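Local coordinates for protein ribonuclease S-F11 (PDB 1IOO) that cleaves RNA as a secreted stylar ribonuclease of the T2 family, associated with the rejection of self pollen in the ornamental tobacco Nicotiana alata, at residues Y52-G57 / R78-S83; C21-P26 / F72-G77. All coordinates share one frame; numbering follows the deposited sequence.

Contact 1 (Y52-G57 / R78-S83); sequences YSYFTG and RTEQPS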
loop_
_atom_site.group_PDB
_atom_site.type_symbol
_atom_site.label_atom_id
_atom_site.label_comp_id
_atom_site.label_asym_id
_atom_site.label_seq_id
_atom_site.Cartn_x
_atom_site.Cartn_y
_atom_site.Cartn_z
ATOM N N TYR A 52 -19.531 -1.726 -8.185
ATOM C CA TYR A 52 -18.476 -0.783 -8.520
ATOM C C TYR A 52 -18.885 0.104 -9.681
ATOM O O TYR A 52 -19.341 -0.381 -10.715
ATOM C CB TYR A 52 -17.193 -1.527 -8.903
ATOM C CG TYR A 52 -16.012 -0.618 -9.212
ATOM C CD1 TYR A 52 -15.192 -0.131 -8.192
ATOM C CD2 TYR A 52 -15.726 -0.238 -10.522
ATOM C CE1 TYR A 52 -14.117 0.709 -8.472
ATOM C CE2 TYR A 52 -14.654 0.601 -10.812
ATOM C CZ TYR A 52 -13.856 1.067 -9.784
ATOM O OH TYR A 52 -12.797 1.894 -10.065
ATOM N N SER A 53 -18.744 1.410 -9.486
ATOM C CA SER A 53 -19.020 2.386 -10.524
ATOM C C SER A 53 -17.711 2.940 -11.054
ATOM O O SER A 53 -16.800 3.223 -10.282
ATOM C CB SER A 53 -19.872 3.524 -9.965
ATOM O OG SER A 53 -21.097 3.021 -9.468
ATOM N N TYR A 54 -17.600 3.076 -12.370
ATOM C CA TYR A 54 -16.360 3.551 -12.955
ATOM C C TYR A 54 -16.138 5.036 -12.695
ATOM O O TYR A 54 -17.014 5.867 -12.938
ATOM C CB TYR A 54 -16.328 3.210 -14.451
ATOM C CG TYR A 54 -16.384 1.711 -14.676
ATOM C CD1 TYR A 54 -17.605 1.031 -14.686
ATOM C CD2 TYR A 54 -15.215 0.961 -14.795
ATOM C CE1 TYR A 54 -17.659 -0.363 -14.806
ATOM C CE2 TYR A 54 -15.257 -0.432 -14.912
ATOM C CZ TYR A 54 -16.482 -1.085 -14.916
ATOM O OH TYR A 54 -16.527 -2.459 -15.019
ATOM N N PHE A 55 -14.959 5.355 -12.173
ATOM C CA PHE A 55 -14.589 6.732 -11.869
ATOM C C PHE A 55 -14.301 7.532 -13.137
ATOM O O PHE A 55 -13.911 6.983 -14.170
ATOM C CB PHE A 55 -13.341 6.772 -10.982
ATOM C CG PHE A 55 -13.574 6.294 -9.570
ATOM C CD1 PHE A 55 -12.921 5.160 -9.086
ATOM C CD2 PHE A 55 -14.411 7.002 -8.710
ATOM C CE1 PHE A 55 -13.095 4.738 -7.766
ATOM C CE2 PHE A 55 -14.592 6.588 -7.389
ATOM C CZ PHE A 55 -13.930 5.455 -6.916
ATOM N N THR A 56 -14.500 8.841 -13.040
ATOM C CA THR A 56 -14.235 9.752 -14.144
ATOM C C THR A 56 -13.636 11.049 -13.627
ATOM O O THR A 56 -13.530 11.255 -12.419
ATOM C CB THR A 56 -15.525 10.125 -14.921
ATOM O OG1 THR A 56 -16.442 10.787 -14.037
ATOM C CG2 THR A 56 -16.186 8.886 -15.502
ATOM N N GLY A 57 -13.220 11.907 -14.552
ATOM C CA GLY A 57 -12.681 13.206 -14.184
ATOM C C GLY A 57 -11.533 13.294 -13.196
ATOM O O GLY A 57 -10.522 12.604 -13.333
ATOM N N ARG A 78 -7.524 3.117 -17.083
ATOM C CA ARG A 78 -8.423 4.251 -16.887
ATOM C C ARG A 78 -9.859 3.925 -17.285
ATOM O O ARG A 78 -10.806 4.441 -16.691
ATOM C CB ARG A 78 -7.945 5.449 -17.708
ATOM C CG ARG A 78 -6.680 6.118 -17.191
ATOM C CD ARG A 78 -6.269 7.248 -18.121
ATOM N NE ARG A 78 -7.291 8.286 -18.178
ATOM C CZ ARG A 78 -7.381 9.293 -17.315
ATOM N NH1 ARG A 78 -6.501 9.409 -16.331
ATOM N NH2 ARG A 78 -8.368 10.176 -17.424
ATOM N N THR A 79 -10.013 3.062 -18.282
ATOM C CA THR A 79 -11.331 2.717 -18.799
ATOM C C THR A 79 -12.006 1.592 -18.012
ATOM O O THR A 79 -13.135 1.751 -17.545
ATOM C CB THR A 79 -11.250 2.287 -20.284
ATOM O OG1 THR A 79 -10.684 3.352 -21.058
ATOM C CG2 THR A 79 -12.640 1.972 -20.823
ATOM N N GLU A 80 -11.317 0.466 -17.854
ATOM C CA GLU A 80 -11.920 -0.694 -17.201
ATOM C C GLU A 80 -11.591 -0.786 -15.711
ATOM O O GLU A 80 -12.210 -1.570 -14.990
ATOM C CB GLU A 80 -11.528 -1.973 -17.939
ATOM C CG GLU A 80 -11.872 -1.947 -19.428
ATOM C CD GLU A 80 -13.288 -1.464 -19.708
ATOM O OE1 GLU A 80 -14.213 -1.859 -18.974
ATOM O OE2 GLU A 80 -13.476 -0.695 -20.673
ATOM N N GLN A 81 -10.602 -0.016 -15.259
ATOM C CA GLN A 81 -10.254 0.060 -13.830
ATOM C C GLN A 81 -10.282 -1.324 -13.145
ATOM O O GLN A 81 -10.873 -1.496 -12.075
ATOM C CB GLN A 81 -11.256 1.025 -13.175
ATOM C CG GLN A 81 -11.272 2.377 -13.911
ATOM C CD GLN A 81 -12.335 3.354 -13.460
ATOM O OE1 GLN A 81 -12.904 3.241 -12.374
ATOM N NE2 GLN A 81 -12.598 4.345 -14.305
ATOM N N PRO A 82 -9.559 -2.298 -13.702
ATOM C CA PRO A 82 -9.531 -3.656 -13.151
ATOM C C PRO A 82 -9.025 -3.810 -11.719
ATOM O O PRO A 82 -9.608 -4.555 -10.931
ATOM C CB PRO A 82 -8.677 -4.415 -14.161
ATOM C CG PRO A 82 -7.719 -3.373 -14.635
ATOM C CD PRO A 82 -8.593 -2.156 -14.808
ATOM N N SER A 83 -7.939 -3.126 -11.377
ATOM C CA SER A 83 -7.372 -3.273 -10.045
ATOM C C SER A 83 -8.178 -2.536 -8.995
ATOM O O SER A 83 -8.360 -3.043 -7.890
ATOM C CB SER A 83 -5.912 -2.832 -10.026
ATOM O OG SER A 83 -5.168 -3.667 -10.891
HETATM O O HOH W 1 -10.190 11.920 -16.123
#
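Gln81 reaches its carboxamide in among Tyr52, Tyr54 and Phe55, covering the backbone of Phe55 and meeting the hydroxyl end of Tyr52. Its CG stands anti to the carbonyl carbon (chi1 -54°) and the chain is extended beyond CG, which brings the edge of the amide, not its face, to Phe55 N and O. There it pairs with both backbone polar atoms of Phe55, as a peptide group would: OE1 accepts from Phe55 N at 3.0 Å, and NE2 donates to Phe55 O at 2.9 Å. Two further bonds fix its rotation. Tyr52 OH donates to OE1 of Gln81 in the carbonyl plane, on a lone pair, at 2.7 Å, with the phenol ring almost perpendicular to the amide (86°). NE2 of Gln81 also donates, nearly straight, to Arg78 O at 3.0 Å, tying the side chain back to the last turn of the preceding helix 74-80. A buried amide thus has two bonds on each polar atom, which suits glutamine to this place. The Tyr54 ring turns an edge to the end of that helix, CE2 lying 3.3 Å from Glu80 O, while its hydroxyl is hydrogen-bonded to Lys85. Farther along, a water receives a weak bond from Arg78 NH2 and donates to Gly57 O. Gln81, with positive phi, leaves helix 74-80 and occupies the N-cap position of helix 82-92; the contact therefore fastens the junction between the two helices to the loop leading into helix 57-66, while Phe55 packs edge-to-face on Phe105 of helix 101-113.

Contact 2 (C21-P26 / F72-G77); sequences CERIAP and FEQDYG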
loop_
_atom_site.group_PDB
_atom_site.type_symbol
_atom_site.label_atom_id
_atom_site.label_comp_id
_atom_site.label_asym_id
_atom_site.label_seq_id
_atom_site.Cartn_x
_atom_site.Cartn_y
_atom_site.Cartn_z
ATOM N N CYS A 21 4.980 -5.330 -15.438
ATOM C CA CYS A 21 4.309 -4.035 -15.437
ATOM C C CYS A 21 4.081 -3.517 -16.841
ATOM O O CYS A 21 4.928 -3.670 -17.720
ATOM C CB CYS A 21 5.130 -2.992 -14.677
ATOM S SG CYS A 21 5.094 -3.200 -12.874
ATOM N N GLU A 22 2.923 -2.898 -17.042
ATOM C CA GLU A 22 2.588 -2.290 -18.318
ATOM C C GLU A 22 2.754 -0.779 -18.236
ATOM O O GLU A 22 2.707 -0.081 -19.247
ATOM C CB GLU A 22 1.152 -2.633 -18.717
ATOM C CG GLU A 22 0.959 -4.059 -19.215
ATOM C CD GLU A 22 1.714 -4.341 -20.505
ATOM O OE1 GLU A 22 1.835 -3.420 -21.341
ATOM O OE2 GLU A 22 2.170 -5.489 -20.692
ATOM N N ARG A 23 2.933 -0.280 -17.017
ATOM C CA ARG A 23 3.149 1.147 -16.785
ATOM C C ARG A 23 4.576 1.397 -16.333
ATOM O O ARG A 23 5.211 0.515 -15.755
ATOM C CB ARG A 23 2.238 1.684 -15.665
ATOM C CG ARG A 23 0.733 1.601 -15.906
ATOM C CD ARG A 23 0.289 2.459 -17.091
ATOM N NE ARG A 23 0.417 3.899 -16.843
ATOM C CZ ARG A 23 -0.483 4.639 -16.199
ATOM N NH1 ARG A 23 -1.593 4.081 -15.731
ATOM N NH2 ARG A 23 -0.273 5.944 -16.021
ATOM N N ILE A 24 5.093 2.587 -16.621
ATOM C CA ILE A 24 6.416 2.949 -16.135
ATOM C C ILE A 24 6.347 3.111 -14.626
ATOM O O ILE A 24 5.437 3.762 -14.121
ATOM C CB ILE A 24 6.901 4.292 -16.754
ATOM C CG1 ILE A 24 7.086 4.140 -18.267
ATOM C CG2 ILE A 24 8.203 4.736 -16.096
ATOM C CD1 ILE A 24 8.164 3.158 -18.672
ATOM N N ALA A 25 7.276 2.495 -13.903
ATOM C CA ALA A 25 7.260 2.566 -12.444
ATOM C C ALA A 25 7.557 3.974 -11.943
ATOM O O ALA A 25 8.617 4.527 -12.225
ATOM C CB ALA A 25 8.270 1.589 -11.859
ATOM N N PRO A 26 6.608 4.588 -11.210
ATOM C CA PRO A 26 6.858 5.938 -10.693
ATOM C C PRO A 26 7.982 5.879 -9.665
ATOM O O PRO A 26 8.177 4.851 -9.021
ATOM C CB PRO A 26 5.533 6.305 -10.031
ATOM C CG PRO A 26 4.529 5.537 -10.827
ATOM C CD PRO A 26 5.202 4.199 -10.999
ATOM N N PHE A 72 -1.422 -2.865 -15.822
ATOM C CA PHE A 72 -2.207 -2.661 -17.035
ATOM C C PHE A 72 -1.832 -1.399 -17.777
ATOM O O PHE A 72 -1.336 -0.436 -17.191
ATOM C CB PHE A 72 -3.705 -2.598 -16.692
ATOM C CG PHE A 72 -4.220 -3.823 -16.000
ATOM C CD1 PHE A 72 -4.113 -3.966 -14.619
ATOM C CD2 PHE A 72 -4.795 -4.851 -16.740
ATOM C CE1 PHE A 72 -4.574 -5.118 -13.986
ATOM C CE2 PHE A 72 -5.258 -6.004 -16.118
ATOM C CZ PHE A 72 -5.149 -6.141 -14.745
ATOM N N GLU A 73 -2.065 -1.422 -19.083
ATOM C CA GLU A 73 -1.854 -0.256 -19.916
ATOM C C GLU A 73 -2.680 0.904 -19.373
ATOM O O GLU A 73 -3.725 0.684 -18.753
ATOM C CB GLU A 73 -2.293 -0.556 -21.353
ATOM C CG GLU A 73 -1.470 -1.616 -22.088
ATOM C CD GLU A 73 -2.013 -3.042 -21.941
ATOM O OE1 GLU A 73 -1.789 -3.847 -22.872
ATOM O OE2 GLU A 73 -2.647 -3.362 -20.911
ATOM N N GLN A 74 -2.224 2.129 -19.600
ATOM C CA GLN A 74 -2.928 3.301 -19.097
ATOM C C GLN A 74 -4.373 3.376 -19.601
ATOM O O GLN A 74 -5.286 3.645 -18.821
ATOM C CB GLN A 74 -2.181 4.581 -19.479
ATOM C CG GLN A 74 -2.861 5.834 -18.967
ATOM C CD GLN A 74 -1.967 7.052 -19.046
ATOM O OE1 GLN A 74 -1.011 7.084 -19.817
ATOM N NE2 GLN A 74 -2.282 8.068 -18.250
ATOM N N ASP A 75 -4.589 3.144 -20.894
ATOM C CA ASP A 75 -5.942 3.231 -21.445
ATOM C C ASP A 75 -6.874 2.215 -20.793
ATOM O O ASP A 75 -7.950 2.573 -20.309
ATOM C CB ASP A 75 -5.928 3.054 -22.967
ATOM C CG ASP A 75 -7.304 3.246 -23.589
ATOM O OD1 ASP A 75 -8.077 4.095 -23.094
ATOM O OD2 ASP A 75 -7.610 2.558 -24.583
ATOM N N TYR A 76 -6.460 0.953 -20.765
ATOM C CA TYR A 76 -7.281 -0.084 -20.144
ATOM C C TYR A 76 -7.495 0.210 -18.658
ATOM O O TYR A 76 -8.597 0.048 -18.129
ATOM C CB TYR A 76 -6.623 -1.459 -20.301
ATOM C CG TYR A 76 -7.550 -2.583 -19.910
ATOM C CD1 TYR A 76 -8.508 -3.055 -20.806
ATOM C CD2 TYR A 76 -7.519 -3.128 -18.625
ATOM C CE1 TYR A 76 -9.418 -4.035 -20.438
ATOM C CE2 TYR A 76 -8.430 -4.112 -18.244
ATOM C CZ TYR A 76 -9.377 -4.557 -19.158
ATOM O OH TYR A 76 -10.297 -5.513 -18.778
ATOM N N GLY A 77 -6.433 0.639 -17.988
ATOM C CA GLY A 77 -6.543 0.956 -16.579
ATOM C C GLY A 77 -7.566 2.043 -16.299
ATOM O O GLY A 77 -8.393 1.906 -15.399
HETATM O O HOH W 2 -2.908 1.383 -15.667
#
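Arg23 and Gln74 lie stacked, the planes of guanidinium and carboxamide only 16° apart. CB of Gln74 sits over the centre of one guanidinium face, 3.6 Å above it, and farther out CD of Gln74 comes 3.6 Å from NH2 of Arg23. Arg23 CG lies 3.2 Å from Phe72 O; bends at chi2 and chi3 then carry the guanidinium over Gln74. Arginine suits the place because its flat face can pack on a neighbouring chain while its N-H groups bond outward at the rim: NH1 forms a salt bridge with Asp64 and donates at 3.0 Å to a water at the guanidinium edge. The water also lies 2.8 Å from Phe72 O, within hydrogen-bonding distance, and so links the two segments. Glu22 and Glu73 run side by side and point the same way, OE1 of Glu22 lying 4.0 Å from OE1 of Glu73. Such like charges probably repel at this surface, although OE2 of Glu22 has a hydrogen bond with His20. Nearer the backbone, CB of Glu22 packs on Phe72 C, 3.4 Å away. Glu73 is the N-cap of helix 74-80, whose first turn closes through Gly77 N and Glu73 O. Arg23 lies beside Leu70, to which the backbone of Glu22 and Arg23 is hydrogen-bonded; this is surface packing beside what is probably part of the RNA phosphate site, as in other T2 ribonucleases.

How the contacts relate
The two contacts lie on the same side of the chain's centre, about 14 Å apart between their own centres, and both use helix 74-80: contact 2 holds its start, contact 1 its end. Along the chain the segments alternate, 21-26, 52-57, 72-77 and 78-83, so two separate loops converge on one continuous run of residues. The contacts also touch directly: Phe72 packs on Pro82 and Ser83, and Tyr76 on Pro82. Gln69 joins them further, bonding to Gly77 O and to Ser83 N. Gln69 and Leu70 probably bind the RNA phosphate, which places Gln81 of contact 1 and Arg23 of contact 2 next to likely substrate-binding residues.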